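Local structure of ABC transporter substrate-binding protein (Rhizobium radiobacter, 6TFX) at residues V382-A387 and V413-C418; P293-S298 and Q398-A403; Y395-Q398 and A403-I406; P247-L252 and M480-L485. The protein binds mannopinic acid, a mannityl-opine, in the periplasm and probably hands it to an ABC transporter for import into the bacterium. All coordinates share one frame; numbering follows the deposited sequence.

Interaction 1: V382-A387 and V413-C418; sequences VLYGAA and VNFSHC. With MG (magnesium ion), chain G; N72 ((2~{R})-2-[[(3~{R},4~{R},5~{S})-3,4,5,6-tetrakis(oxidanyl)-2-oxidanylidene-hexyl]amino]pentanedioic acid), chain C.
F415 sits against V382 and Y384, two residues of strand 381-386 whose side chains both point at the loop 413-418. The closest packing is here: Y384 CD1 lies 3.6 Å from F415 CE2, and the two rings meet obliquely, with centroids 5.3 Å apart and planes inclined by 42°. V382 works from above, its CG1 lying over one face of the F415 ring in a CH-pi contact, 4.1 Å from the centroid and 18° off the ring normal. With CG1 anti to the backbone N (chi1 174°), V382 sets CG1 and CG2 side by side against the base of the phenyl group. The contact thins toward V413, where CG1 reaches the Y384 hydroxyl oxygen OH only at 4.0 Å; I374 of helix 367-374 adds to the packing round V382, Y384 and F415. Farther along, 413-418 leaves the strand and closes on itself: the N414 side chain accepts from C418 N through OD1 and donates from ND2 to C418 O, a reciprocal pair that secures the turn before C418. C418 SG binds a magnesium ion together with C453 SG. At the other end of the contact Y384 OH donates to N72 OE2 at 2.6 Å, the carboxylate oxygen lying in the plane of the tyrosine ring, and R375 also bonds this hydroxyl. An apolar layer behind a ligand-binding strand therefore backs the opine pocket of this family 5 solute-binding protein.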
loop_
_atom_site.group_PDB
_atom_site.type_symbol
_atom_site.label_atom_id
_atom_site.label_comp_id
_atom_site.label_asym_id
_atom_site.label_seq_id
_atom_site.Cartn_x
_atom_site.Cartn_y
_atom_site.Cartn_z
ATOM N N VAL A 382 5.066 -5.227 -15.421
ATOM C CA VAL A 382 4.554 -5.529 -14.084
ATOM C C VAL A 382 3.232 -4.816 -13.884
ATOM O O VAL A 382 3.192 -3.586 -13.962
ATOM C CB VAL A 382 5.595 -5.087 -12.998
ATOM C CG1 VAL A 382 5.016 -5.251 -11.588
ATOM C CG2 VAL A 382 6.922 -5.862 -13.131
ATOM N N LEU A 383 2.159 -5.570 -13.624
ATOM C CA LEU A 383 0.851 -4.972 -13.328
ATOM C C LEU A 383 0.842 -4.849 -11.781
ATOM O O LEU A 383 0.708 -5.869 -11.076
ATOM C CB LEU A 383 -0.286 -5.893 -13.835
ATOM C CG LEU A 383 -1.693 -5.462 -13.388
ATOM C CD1 LEU A 383 -2.038 -4.092 -13.937
ATOM C CD2 LEU A 383 -2.722 -6.510 -13.793
ATOM N N TYR A 384 0.984 -3.624 -11.272
ATOM C CA TYR A 384 1.100 -3.382 -9.834
ATOM C C TYR A 384 -0.010 -2.390 -9.456
ATOM O O TYR A 384 -0.277 -1.435 -10.200
ATOM C CB TYR A 384 2.461 -2.723 -9.558
ATOM C CG TYR A 384 2.950 -2.873 -8.133
ATOM C CD1 TYR A 384 3.659 -4.011 -7.734
ATOM C CD2 TYR A 384 2.705 -1.880 -7.182
ATOM C CE1 TYR A 384 4.127 -4.145 -6.427
ATOM C CE2 TYR A 384 3.151 -2.013 -5.867
ATOM C CZ TYR A 384 3.829 -3.167 -5.486
ATOM O OH TYR A 384 4.345 -3.301 -4.222
ATOM N N GLY A 385 -0.613 -2.591 -8.291
ATOM C CA GLY A 385 -1.671 -1.690 -7.837
ATOM C C GLY A 385 -1.373 -1.227 -6.429
ATOM O O GLY A 385 -1.209 -2.058 -5.530
ATOM N N ALA A 386 -1.294 0.089 -6.217
ATOM C CA ALA A 386 -0.963 0.583 -4.871
ATOM C C ALA A 386 -1.334 2.042 -4.735
ATOM O O ALA A 386 -1.527 2.740 -5.736
ATOM C CB ALA A 386 0.539 0.461 -4.631
ATOM N N ALA A 387 -1.383 2.492 -3.478
ATOM C CA ALA A 387 -1.524 3.905 -3.136
ATOM C C ALA A 387 -0.401 4.244 -2.155
ATOM O O ALA A 387 0.127 3.347 -1.478
ATOM C CB ALA A 387 -2.883 4.213 -2.502
ATOM N N VAL A 413 10.064 0.531 -6.036
ATOM C CA VAL A 413 9.110 -0.139 -6.931
ATOM C C VAL A 413 9.161 0.463 -8.354
ATOM O O VAL A 413 8.140 0.458 -9.056
ATOM C CB VAL A 413 7.674 -0.147 -6.341
ATOM C CG1 VAL A 413 7.540 -1.197 -5.236
ATOM C CG2 VAL A 413 7.280 1.226 -5.805
ATOM N N ASN A 414 10.374 0.884 -8.799
ATOM C CA ASN A 414 10.510 1.433 -10.146
ATOM C C ASN A 414 10.793 0.249 -11.062
ATOM O O ASN A 414 11.947 -0.037 -11.420
ATOM C CB ASN A 414 11.574 2.526 -10.223
ATOM C CG ASN A 414 11.766 3.111 -11.611
ATOM O OD1 ASN A 414 11.170 2.643 -12.611
ATOM N ND2 ASN A 414 12.626 4.151 -11.699
ATOM N N PHE A 415 9.716 -0.432 -11.424
ATOM C CA PHE A 415 9.801 -1.618 -12.298
ATOM C C PHE A 415 10.048 -1.258 -13.744
ATOM O O PHE A 415 10.505 -2.113 -14.510
ATOM C CB PHE A 415 8.497 -2.410 -12.226
ATOM C CG PHE A 415 8.209 -2.897 -10.825
ATOM C CD1 PHE A 415 9.005 -3.879 -10.235
ATOM C CD2 PHE A 415 7.143 -2.378 -10.097
ATOM C CE1 PHE A 415 8.746 -4.319 -8.932
ATOM C CE2 PHE A 415 6.870 -2.844 -8.808
ATOM C CZ PHE A 415 7.690 -3.784 -8.226
ATOM N N SER A 416 9.696 -0.030 -14.144
ATOM C CA SER A 416 9.873 0.386 -15.538
ATOM C C SER A 416 11.299 0.795 -15.840
ATOM O O SER A 416 11.654 0.922 -17.013
ATOM C CB SER A 416 8.930 1.544 -15.864
ATOM O OG SER A 416 9.281 2.675 -15.085
ATOM N N HIS A 417 12.122 1.030 -14.788
ATOM C CA HIS A 417 13.492 1.532 -14.944
ATOM C C HIS A 417 13.475 2.962 -15.524
ATOM O O HIS A 417 14.398 3.389 -16.220
ATOM C CB HIS A 417 14.384 0.551 -15.733
ATOM C CG HIS A 417 14.568 -0.747 -15.003
ATOM N ND1 HIS A 417 15.773 -1.073 -14.412
ATOM C CD2 HIS A 417 13.699 -1.769 -14.804
ATOM C CE1 HIS A 417 15.588 -2.254 -13.836
ATOM N NE2 HIS A 417 14.369 -2.726 -14.061
ATOM N N CYS A 418 12.401 3.709 -15.183
ATOM C CA CYS A 418 12.188 5.094 -15.614
ATOM C C CYS A 418 13.339 5.971 -15.069
ATOM O O CYS A 418 13.774 5.788 -13.927
ATOM C CB CYS A 418 10.836 5.565 -15.083
ATOM S SG CYS A 418 10.448 7.310 -15.418
HETATM MG MG MG G . 10.113 6.756 -17.473
HETATM O OAB N72 C . -8.058 -5.198 -9.140
HETATM C CAF N72 C . -6.834 -4.569 -8.714
HETATM C CAG N72 C . -6.106 -5.194 -7.477
HETATM O OAC N72 C . -6.911 -6.061 -6.744
HETATM C CAH N72 C . -5.266 -4.148 -6.743
HETATM O OAM N72 C . -5.427 -2.799 -6.963
HETATM C CAI N72 C . -4.965 -3.898 -5.278
HETATM O OAD N72 C . -6.055 -4.289 -4.472
HETATM C CAJ N72 C . -3.585 -4.370 -4.889
HETATM O OAE N72 C . -2.710 -4.450 -5.790
HETATM C CAK N72 C . -3.289 -4.801 -3.425
HETATM N N N72 C . -2.403 -3.864 -2.775
HETATM C CA N72 C . -1.102 -4.225 -2.357
HETATM C C N72 C . -0.518 -5.518 -2.855
HETATM O O N72 C . 0.216 -5.818 -3.879
HETATM C CB N72 C . -0.180 -3.004 -2.424
HETATM C CG N72 C . 1.331 -3.206 -2.548
HETATM C CD N72 C . 2.147 -2.062 -1.939
HETATM O OE1 N72 C . 1.715 -1.381 -0.954
HETATM O OE2 N72 C . 3.273 -1.814 -2.424
HETATM O OXT N72 C . -0.862 -6.321 -1.969
#

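Interaction 2: P293-S298 and Q398-A403; sequences PSVIPS and QFYHSA
The backbones of 293-298 and 398-403 stay well apart, I296 CA and F399 CA being 9.2 Å distant at the nearest approach, so V295 and Y400 meet because the tyrosine spans the gap from the last turn of helix 392-400. Y400 CG stands beside its own backbone N, anti to the carbonyl carbon (chi1 -50°), which directs the ring toward the loop. Its hydroxyl donates to the main-chain oxygen of V295, with Y400 OH 2.8 Å from V295 O. The donor lies in the carbonyl plane on a lone pair, at a C=O...donor angle of 137°, while V295 O in turn lies in the plane of the phenol ring. The isopropyl group of V295 packs alongside this bond: its CB is 3.5 Å from Y400 OH, and V295 CG2 reaches Y400 CE2 at 4.0 Å. I296 adds a looser touch at the ring edge, CG2 to Y400 CE2 at 4.4 Å. From within its own segment F399 CB presses over the centre of one ring face of Y400, 3.6 Å above the plane, which helps to fix how the ring is turned. Y400 also touches C418, a ligand of the magnesium ion. Helix 434-450 packs on V295 and Y400 through I448, and L252 of strand 240-255 touches both, so the end of helix 392-400 and the loop 293-298 meet between strand 240-255 and helix 434-450.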
loop_
_atom_site.group_PDB
_atom_site.type_symbol
_atom_site.label_atom_id
_atom_site.label_comp_id
_atom_site.label_asym_id
_atom_site.label_seq_id
_atom_site.Cartn_x
_atom_site.Cartn_y
_atom_site.Cartn_z
ATOM N N PRO A 293 -6.396 9.635 -15.359
ATOM C CA PRO A 293 -5.661 10.253 -16.471
ATOM C C PRO A 293 -4.201 10.620 -16.179
ATOM O O PRO A 293 -3.678 11.557 -16.803
ATOM C CB PRO A 293 -6.500 11.490 -16.794
ATOM C CG PRO A 293 -7.030 11.922 -15.434
ATOM C CD PRO A 293 -7.329 10.598 -14.722
ATOM N N SER A 294 -3.518 9.878 -15.292
ATOM C CA SER A 294 -2.099 10.099 -15.005
ATOM C C SER A 294 -1.506 8.847 -14.395
ATOM O O SER A 294 -2.198 7.805 -14.295
ATOM C CB SER A 294 -1.872 11.326 -14.116
ATOM O OG SER A 294 -0.485 11.659 -14.126
ATOM N N VAL A 295 -0.239 8.930 -13.973
ATOM C CA VAL A 295 0.512 7.790 -13.485
ATOM C C VAL A 295 0.676 7.756 -11.964
ATOM O O VAL A 295 1.469 6.965 -11.446
ATOM C CB VAL A 295 1.877 7.703 -14.210
ATOM C CG1 VAL A 295 1.681 7.355 -15.690
ATOM C CG2 VAL A 295 2.670 9.012 -14.048
ATOM N N ILE A 296 -0.096 8.579 -11.256
ATOM C CA ILE A 296 -0.183 8.589 -9.804
ATOM C C ILE A 296 -1.671 8.635 -9.437
ATOM O O ILE A 296 -2.481 9.096 -10.246
ATOM C CB ILE A 296 0.630 9.732 -9.142
ATOM C CG1 ILE A 296 -0.067 11.107 -9.298
ATOM C CG2 ILE A 296 2.093 9.743 -9.644
ATOM C CD1 ILE A 296 0.706 12.223 -8.582
ATOM N N PRO A 297 -2.053 8.159 -8.237
ATOM C CA PRO A 297 -3.491 8.149 -7.877
ATOM C C PRO A 297 -4.102 9.555 -7.870
ATOM O O PRO A 297 -3.410 10.538 -7.585
ATOM C CB PRO A 297 -3.509 7.515 -6.485
ATOM C CG PRO A 297 -2.258 6.625 -6.458
ATOM C CD PRO A 297 -1.231 7.514 -7.185
ATOM N N SER A 298 -5.402 9.650 -8.191
ATOM C CA SER A 298 -6.054 10.967 -8.339
ATOM C C SER A 298 -6.032 11.780 -7.053
ATOM O O SER A 298 -6.040 13.017 -7.105
ATOM C CB SER A 298 -7.476 10.822 -8.870
ATOM O OG SER A 298 -8.270 10.151 -7.907
ATOM N N GLN A 398 8.974 6.714 -5.514
ATOM C CA GLN A 398 9.067 5.254 -5.353
ATOM C C GLN A 398 8.929 4.456 -6.644
ATOM O O GLN A 398 9.611 3.436 -6.824
ATOM C CB GLN A 398 8.017 4.808 -4.320
ATOM C CG GLN A 398 8.318 5.431 -2.932
ATOM C CD GLN A 398 7.348 4.961 -1.887
ATOM O OE1 GLN A 398 6.850 3.848 -1.937
ATOM N NE2 GLN A 398 7.100 5.803 -0.893
ATOM N N PHE A 399 8.025 4.895 -7.521
ATOM C CA PHE A 399 7.772 4.142 -8.753
ATOM C C PHE A 399 8.566 4.638 -9.962
ATOM O O PHE A 399 8.732 3.849 -10.918
ATOM C CB PHE A 399 6.288 4.233 -9.102
ATOM C CG PHE A 399 5.419 3.362 -8.247
ATOM C CD1 PHE A 399 5.195 2.023 -8.592
ATOM C CD2 PHE A 399 4.857 3.854 -7.072
ATOM C CE1 PHE A 399 4.390 1.203 -7.789
ATOM C CE2 PHE A 399 4.085 3.021 -6.239
ATOM C CZ PHE A 399 3.828 1.709 -6.623
ATOM N N TYR A 400 8.994 5.915 -9.987
ATOM C CA TYR A 400 9.568 6.457 -11.206
ATOM C C TYR A 400 10.940 7.144 -11.105
ATOM O O TYR A 400 11.506 7.422 -12.166
ATOM C CB TYR A 400 8.563 7.432 -11.865
ATOM C CG TYR A 400 7.175 6.843 -12.010
ATOM C CD1 TYR A 400 6.957 5.686 -12.765
ATOM C CD2 TYR A 400 6.077 7.422 -11.368
ATOM C CE1 TYR A 400 5.685 5.125 -12.874
ATOM C CE2 TYR A 400 4.804 6.866 -11.470
ATOM C CZ TYR A 400 4.619 5.696 -12.191
ATOM O OH TYR A 400 3.364 5.141 -12.294
ATOM N N HIS A 401 11.466 7.425 -9.894
ATOM C CA HIS A 401 12.791 8.065 -9.825
ATOM C C HIS A 401 13.849 6.983 -10.050
ATOM O O HIS A 401 13.675 5.865 -9.559
ATOM C CB HIS A 401 12.992 8.737 -8.471
ATOM C CG HIS A 401 14.240 9.560 -8.411
ATOM N ND1 HIS A 401 15.487 8.977 -8.244
ATOM C CD2 HIS A 401 14.401 10.895 -8.571
ATOM C CE1 HIS A 401 16.360 9.979 -8.252
ATOM N NE2 HIS A 401 15.751 11.151 -8.441
ATOM N N SER A 402 14.910 7.284 -10.812
ATOM C CA SER A 402 15.892 6.231 -11.118
ATOM C C SER A 402 16.553 5.596 -9.877
ATOM O O SER A 402 17.009 4.442 -9.961
ATOM C CB SER A 402 16.956 6.727 -12.096
ATOM O OG SER A 402 17.792 7.631 -11.406
ATOM N N ALA A 403 16.621 6.307 -8.741
ATOM C CA ALA A 403 17.253 5.727 -7.539
ATOM C C ALA A 403 16.430 4.499 -7.054
ATOM O O ALA A 403 16.950 3.610 -6.378
ATOM C CB ALA A 403 17.312 6.770 -6.426
#

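Interaction 3: Y395-Q398 and A403-I406; sequences YLTQ and ASEI
S404 reaches back to the helix that precedes it: its hydroxyl donates to the main-chain oxygen of T397, with S404 OG 2.7 Å from T397 O. The bond arrives at a C=O...donor angle of 137° and tilted 35° from the carbonyl plane. OG stands beside the backbone N of its own residue and anti to the carbonyl carbon (chi1 -61°), which aims it at the helix. S404 CB follows the oxygen in, 3.4 Å from T397 O and 3.3 Å from Q398 O, so the serine lies across two successive carbonyls of the last turns of helix 392-400. The last turn of a helix has carbonyls for which it supplies no amide of its own; here a hydroxyl from a short 3-10 turn just beyond the helix serves T397 O. Q398 takes part through its backbone; its side chain sets off away from S404 and its amide leads elsewhere, OE1 accepting from R388. Its main-chain oxygen receives the backbone N-H of V413. T397 presents its flank, the methyl CG2 coming no nearer to S404 OG than 4.4 Å. The threonine hydroxyl OG1 is occupied on its own helix with D393 O, and R429 NH2 bonds it as well. Behind S404 the loop 403-406 is tied to the following chain by a backbone bond with V412, while T397 rests on I425 of helix 422-430.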
loop_
_atom_site.group_PDB
_atom_site.type_symbol
_atom_site.label_atom_id
_atom_site.label_comp_id
_atom_site.label_asym_id
_atom_site.label_seq_id
_atom_site.Cartn_x
_atom_site.Cartn_y
_atom_site.Cartn_z
ATOM N N TYR A 395 4.513 8.730 -4.550
ATOM C CA TYR A 395 4.335 7.801 -5.683
ATOM C C TYR A 395 5.403 8.043 -6.733
ATOM O O TYR A 395 5.975 7.094 -7.268
ATOM C CB TYR A 395 2.950 7.998 -6.311
ATOM C CG TYR A 395 2.302 6.692 -6.718
ATOM C CD1 TYR A 395 1.568 5.942 -5.803
ATOM C CD2 TYR A 395 2.396 6.217 -8.026
ATOM C CE1 TYR A 395 0.928 4.758 -6.179
ATOM C CE2 TYR A 395 1.761 5.028 -8.411
ATOM C CZ TYR A 395 1.027 4.303 -7.483
ATOM O OH TYR A 395 0.411 3.116 -7.853
ATOM N N LEU A 396 5.711 9.327 -7.031
ATOM C CA LEU A 396 6.696 9.596 -8.076
ATOM C C LEU A 396 8.082 9.063 -7.722
ATOM O O LEU A 396 8.752 8.468 -8.563
ATOM C CB LEU A 396 6.783 11.104 -8.374
ATOM C CG LEU A 396 5.560 11.687 -9.049
ATOM C CD1 LEU A 396 5.663 13.211 -9.067
ATOM C CD2 LEU A 396 5.386 11.145 -10.509
ATOM N N THR A 397 8.543 9.337 -6.499
ATOM C CA THR A 397 9.887 8.895 -6.138
ATOM C C THR A 397 9.958 7.368 -6.136
ATOM O O THR A 397 10.921 6.798 -6.651
ATOM C CB THR A 397 10.293 9.470 -4.767
ATOM O OG1 THR A 397 10.333 10.905 -4.866
ATOM C CG2 THR A 397 11.636 8.923 -4.294
ATOM N N GLN A 398 8.974 6.714 -5.514
ATOM C CA GLN A 398 9.067 5.254 -5.353
ATOM C C GLN A 398 8.929 4.456 -6.644
ATOM O O GLN A 398 9.611 3.436 -6.824
ATOM C CB GLN A 398 8.017 4.808 -4.320
ATOM C CG GLN A 398 8.318 5.431 -2.932
ATOM C CD GLN A 398 7.348 4.961 -1.887
ATOM O OE1 GLN A 398 6.850 3.848 -1.937
ATOM N NE2 GLN A 398 7.100 5.803 -0.893
ATOM N N ALA A 403 16.621 6.307 -8.741
ATOM C CA ALA A 403 17.253 5.727 -7.539
ATOM C C ALA A 403 16.430 4.499 -7.054
ATOM O O ALA A 403 16.950 3.610 -6.378
ATOM C CB ALA A 403 17.312 6.770 -6.426
ATOM N N SER A 404 15.133 4.478 -7.404
ATOM C CA SER A 404 14.246 3.416 -6.962
ATOM C C SER A 404 14.245 2.197 -7.895
ATOM O O SER A 404 13.507 1.248 -7.656
ATOM C CB SER A 404 12.833 3.971 -6.842
ATOM O OG SER A 404 12.812 5.013 -5.869
ATOM N N GLU A 405 15.024 2.255 -8.979
ATOM C CA GLU A 405 15.100 1.221 -10.020
ATOM C C GLU A 405 15.424 -0.138 -9.430
ATOM O O GLU A 405 16.306 -0.238 -8.579
ATOM C CB GLU A 405 16.179 1.666 -11.039
ATOM C CG GLU A 405 16.750 0.631 -11.974
ATOM C CD GLU A 405 17.655 1.259 -13.022
ATOM O OE1 GLU A 405 18.119 2.401 -12.805
ATOM O OE2 GLU A 405 17.885 0.616 -14.070
ATOM N N ILE A 406 14.704 -1.191 -9.881
ATOM C CA ILE A 406 15.004 -2.544 -9.403
ATOM C C ILE A 406 16.465 -2.894 -9.745
ATOM O O ILE A 406 16.941 -2.614 -10.852
ATOM C CB ILE A 406 14.014 -3.576 -10.016
ATOM C CG1 ILE A 406 12.564 -3.260 -9.658
ATOM C CG2 ILE A 406 14.393 -5.014 -9.646
ATOM C CD1 ILE A 406 12.285 -2.957 -8.195
#

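Interaction 4: P247-L252 and M480-L485; sequences PAELNL and MPSAPL. With N72 ((2~{R})-2-[[(3~{R},4~{R},5~{S})-3,4,5,6-tetrakis(oxidanyl)-2-oxidanylidene-hexyl]amino]pentanedioic acid), chain C.
S482 and P247 form the centre of the contact, the serine hydroxyl donating to the main-chain oxygen of the proline with S482 OG 2.7 Å from P247 O. The donor sits on a lone pair in the carbonyl plane, at a C=O...donor angle of 144°. The proline ring also meets the hydroxyl, P247 CD lying 3.4 Å from S482 OG, and M480 O, two residues earlier in the loop, approaches P247 CD at 3.8 Å. M480 starts off away from the strand, but its folded chain brings the methyl back, so that CE touches P247 CG at 4.4 Å. On the other side of the serine, E249 CG lies 3.8 Å from S482 OG, the aliphatic part of the glutamate resting on the hydroxyl. Beyond CG the E249 chain runs extended, and its carboxylate takes two bonds from the bound opine: OE1 accepts from N72 OAD at 3.0 Å and OE2 from the amine N72 N at 2.7 Å. Holding both oxygens in this way fixes the rotation of the carboxylate and pairs it with a nitrogen that is probably positively charged. The serine lies behind this binding residue as a second-shell neighbour. A cis peptide bond precedes P247, where the chain turns a corner within strand 240-255. That strand runs between 381-386 and 454-467, bonding to both, while the loop 480-485 lies against helix 26-35 through P481, A483 and L485, with W464 of strand 454-467 on A483 and P484.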
loop_
_atom_site.group_PDB
_atom_site.type_symbol
_atom_site.label_atom_id
_atom_site.label_comp_id
_atom_site.label_asym_id
_atom_site.label_seq_id
_atom_site.Cartn_x
_atom_site.Cartn_y
_atom_site.Cartn_z
ATOM N N PRO A 247 -7.541 4.768 0.750
ATOM C CA PRO A 247 -7.393 5.416 -0.556
ATOM C C PRO A 247 -7.605 4.412 -1.696
ATOM O O PRO A 247 -7.452 3.188 -1.536
ATOM C CB PRO A 247 -5.938 5.908 -0.531
ATOM C CG PRO A 247 -5.214 4.964 0.357
ATOM C CD PRO A 247 -6.235 4.448 1.362
ATOM N N ALA A 248 -7.939 4.940 -2.855
ATOM C CA ALA A 248 -8.040 4.109 -4.045
ATOM C C ALA A 248 -6.626 3.718 -4.475
ATOM O O ALA A 248 -5.702 4.548 -4.469
ATOM C CB ALA A 248 -8.729 4.879 -5.145
ATOM N N GLU A 249 -6.441 2.434 -4.814
ATOM C CA GLU A 249 -5.121 1.973 -5.248
ATOM C C GLU A 249 -5.071 2.023 -6.773
ATOM O O GLU A 249 -5.975 1.491 -7.426
ATOM C CB GLU A 249 -4.906 0.521 -4.777
ATOM C CG GLU A 249 -4.869 0.407 -3.265
ATOM C CD GLU A 249 -4.621 -1.027 -2.846
ATOM O OE1 GLU A 249 -5.588 -1.822 -2.840
ATOM O OE2 GLU A 249 -3.457 -1.361 -2.542
ATOM N N LEU A 250 -4.055 2.690 -7.335
ATOM C CA LEU A 250 -3.949 2.792 -8.796
ATOM C C LEU A 250 -3.181 1.618 -9.351
ATOM O O LEU A 250 -2.057 1.346 -8.893
ATOM C CB LEU A 250 -3.212 4.089 -9.195
ATOM C CG LEU A 250 -2.864 4.312 -10.677
ATOM C CD1 LEU A 250 -4.095 4.314 -11.569
ATOM C CD2 LEU A 250 -2.086 5.593 -10.852
ATOM N N ASN A 251 -3.756 0.987 -10.398
ATOM C CA ASN A 251 -3.137 -0.126 -11.102
ATOM C C ASN A 251 -2.485 0.416 -12.358
ATOM O O ASN A 251 -3.128 1.178 -13.091
ATOM C CB ASN A 251 -4.214 -1.137 -11.516
ATOM C CG ASN A 251 -5.061 -1.550 -10.337
ATOM O OD1 ASN A 251 -6.267 -1.218 -10.250
ATOM N ND2 ASN A 251 -4.438 -2.226 -9.394
ATOM N N LEU A 252 -1.231 0.048 -12.600
ATOM C CA LEU A 252 -0.547 0.474 -13.822
ATOM C C LEU A 252 0.170 -0.714 -14.406
ATOM O O LEU A 252 0.563 -1.614 -13.644
ATOM C CB LEU A 252 0.541 1.504 -13.520
ATOM C CG LEU A 252 0.060 2.866 -13.015
ATOM C CD1 LEU A 252 0.525 3.100 -11.570
ATOM C CD2 LEU A 252 0.592 3.967 -13.909
ATOM N N MET A 480 -4.882 3.640 5.614
ATOM C CA MET A 480 -3.785 3.651 4.648
ATOM C C MET A 480 -3.596 2.304 3.873
ATOM O O MET A 480 -3.340 2.379 2.657
ATOM C CB MET A 480 -2.489 4.159 5.256
ATOM C CG MET A 480 -2.373 5.686 5.208
ATOM S SD MET A 480 -2.582 6.525 3.594
ATOM C CE MET A 480 -1.423 5.558 2.543
ATOM N N PRO A 481 -3.809 1.102 4.464
ATOM C CA PRO A 481 -3.713 -0.132 3.661
ATOM C C PRO A 481 -4.958 -0.419 2.778
ATOM O O PRO A 481 -4.960 -1.432 2.077
ATOM C CB PRO A 481 -3.607 -1.231 4.727
ATOM C CG PRO A 481 -3.319 -0.544 6.008
ATOM C CD PRO A 481 -4.012 0.768 5.885
ATOM N N SER A 482 -6.021 0.428 2.834
ATOM C CA SER A 482 -7.300 0.255 2.108
ATOM C C SER A 482 -8.080 -0.965 2.636
ATOM O O SER A 482 -8.853 -1.607 1.896
ATOM C CB SER A 482 -7.094 0.165 0.591
ATOM O OG SER A 482 -6.374 1.288 0.103
ATOM N N ALA A 483 -7.892 -1.264 3.941
ATOM C CA ALA A 483 -8.514 -2.403 4.607
ATOM C C ALA A 483 -9.085 -1.952 5.944
ATOM O O ALA A 483 -8.622 -0.954 6.504
ATOM C CB ALA A 483 -7.484 -3.495 4.836
ATOM N N PRO A 484 -10.058 -2.685 6.499
ATOM C CA PRO A 484 -10.607 -2.287 7.809
ATOM C C PRO A 484 -9.544 -2.185 8.898
ATOM O O PRO A 484 -8.574 -2.943 8.923
ATOM C CB PRO A 484 -11.573 -3.425 8.145
ATOM C CG PRO A 484 -11.961 -4.013 6.820
ATOM C CD PRO A 484 -10.707 -3.907 5.989
ATOM N N LEU A 485 -9.767 -1.248 9.820
ATOM C CA LEU A 485 -8.907 -1.065 10.974
ATOM C C LEU A 485 -9.706 -1.563 12.175
ATOM O O LEU A 485 -10.764 -1.004 12.505
ATOM C CB LEU A 485 -8.516 0.417 11.172
ATOM C CG LEU A 485 -7.600 0.702 12.364
ATOM C CD1 LEU A 485 -6.179 0.175 12.116
ATOM C CD2 LEU A 485 -7.574 2.183 12.682
HETATM O OAB N72 C . -8.058 -5.198 -9.140
HETATM C CAF N72 C . -6.834 -4.569 -8.714
HETATM C CAG N72 C . -6.106 -5.194 -7.477
HETATM O OAC N72 C . -6.911 -6.061 -6.744
HETATM C CAH N72 C . -5.266 -4.148 -6.743
HETATM O OAM N72 C . -5.427 -2.799 -6.963
HETATM C CAI N72 C . -4.965 -3.898 -5.278
HETATM O OAD N72 C . -6.055 -4.289 -4.472
HETATM C CAJ N72 C . -3.585 -4.370 -4.889
HETATM O OAE N72 C . -2.710 -4.450 -5.790
HETATM C CAK N72 C . -3.289 -4.801 -3.425
HETATM N N N72 C . -2.403 -3.864 -2.775
HETATM C CA N72 C . -1.102 -4.225 -2.357
HETATM C C N72 C . -0.518 -5.518 -2.855
HETATM O O N72 C . 0.216 -5.818 -3.879
HETATM C CB N72 C . -0.180 -3.004 -2.424
HETATM C CG N72 C . 1.331 -3.206 -2.548
HETATM C CD N72 C . 2.147 -2.062 -1.939
HETATM O OE1 N72 C . 1.715 -1.381 -0.954
HETATM O OE2 N72 C . 3.273 -1.814 -2.424
HETATM O OXT N72 C . -0.862 -6.321 -1.969
#

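In the fold
From the N terminus, 247-252, on strand 240-255, comes first and waits longest for its partner, since interaction 4 closes on 480-485 near the C-terminal end and encloses the other three contacts. Interaction 2 opens next at 293-298 and closes on the end of helix 392-400. Interaction 1 starts at 382-387, before that closure, and ends at 413-418, after it, so the two cross. Interaction 3, the shortest loop, lies wholly within interaction 1 and shares Q398 and A403 with interaction 2. Strands 240-255 and 381-386 are sheet neighbours and both touch N72; L250 and L252 pack on 293-298, Y395 and Y400, and 413-418 bonds back to 398-403.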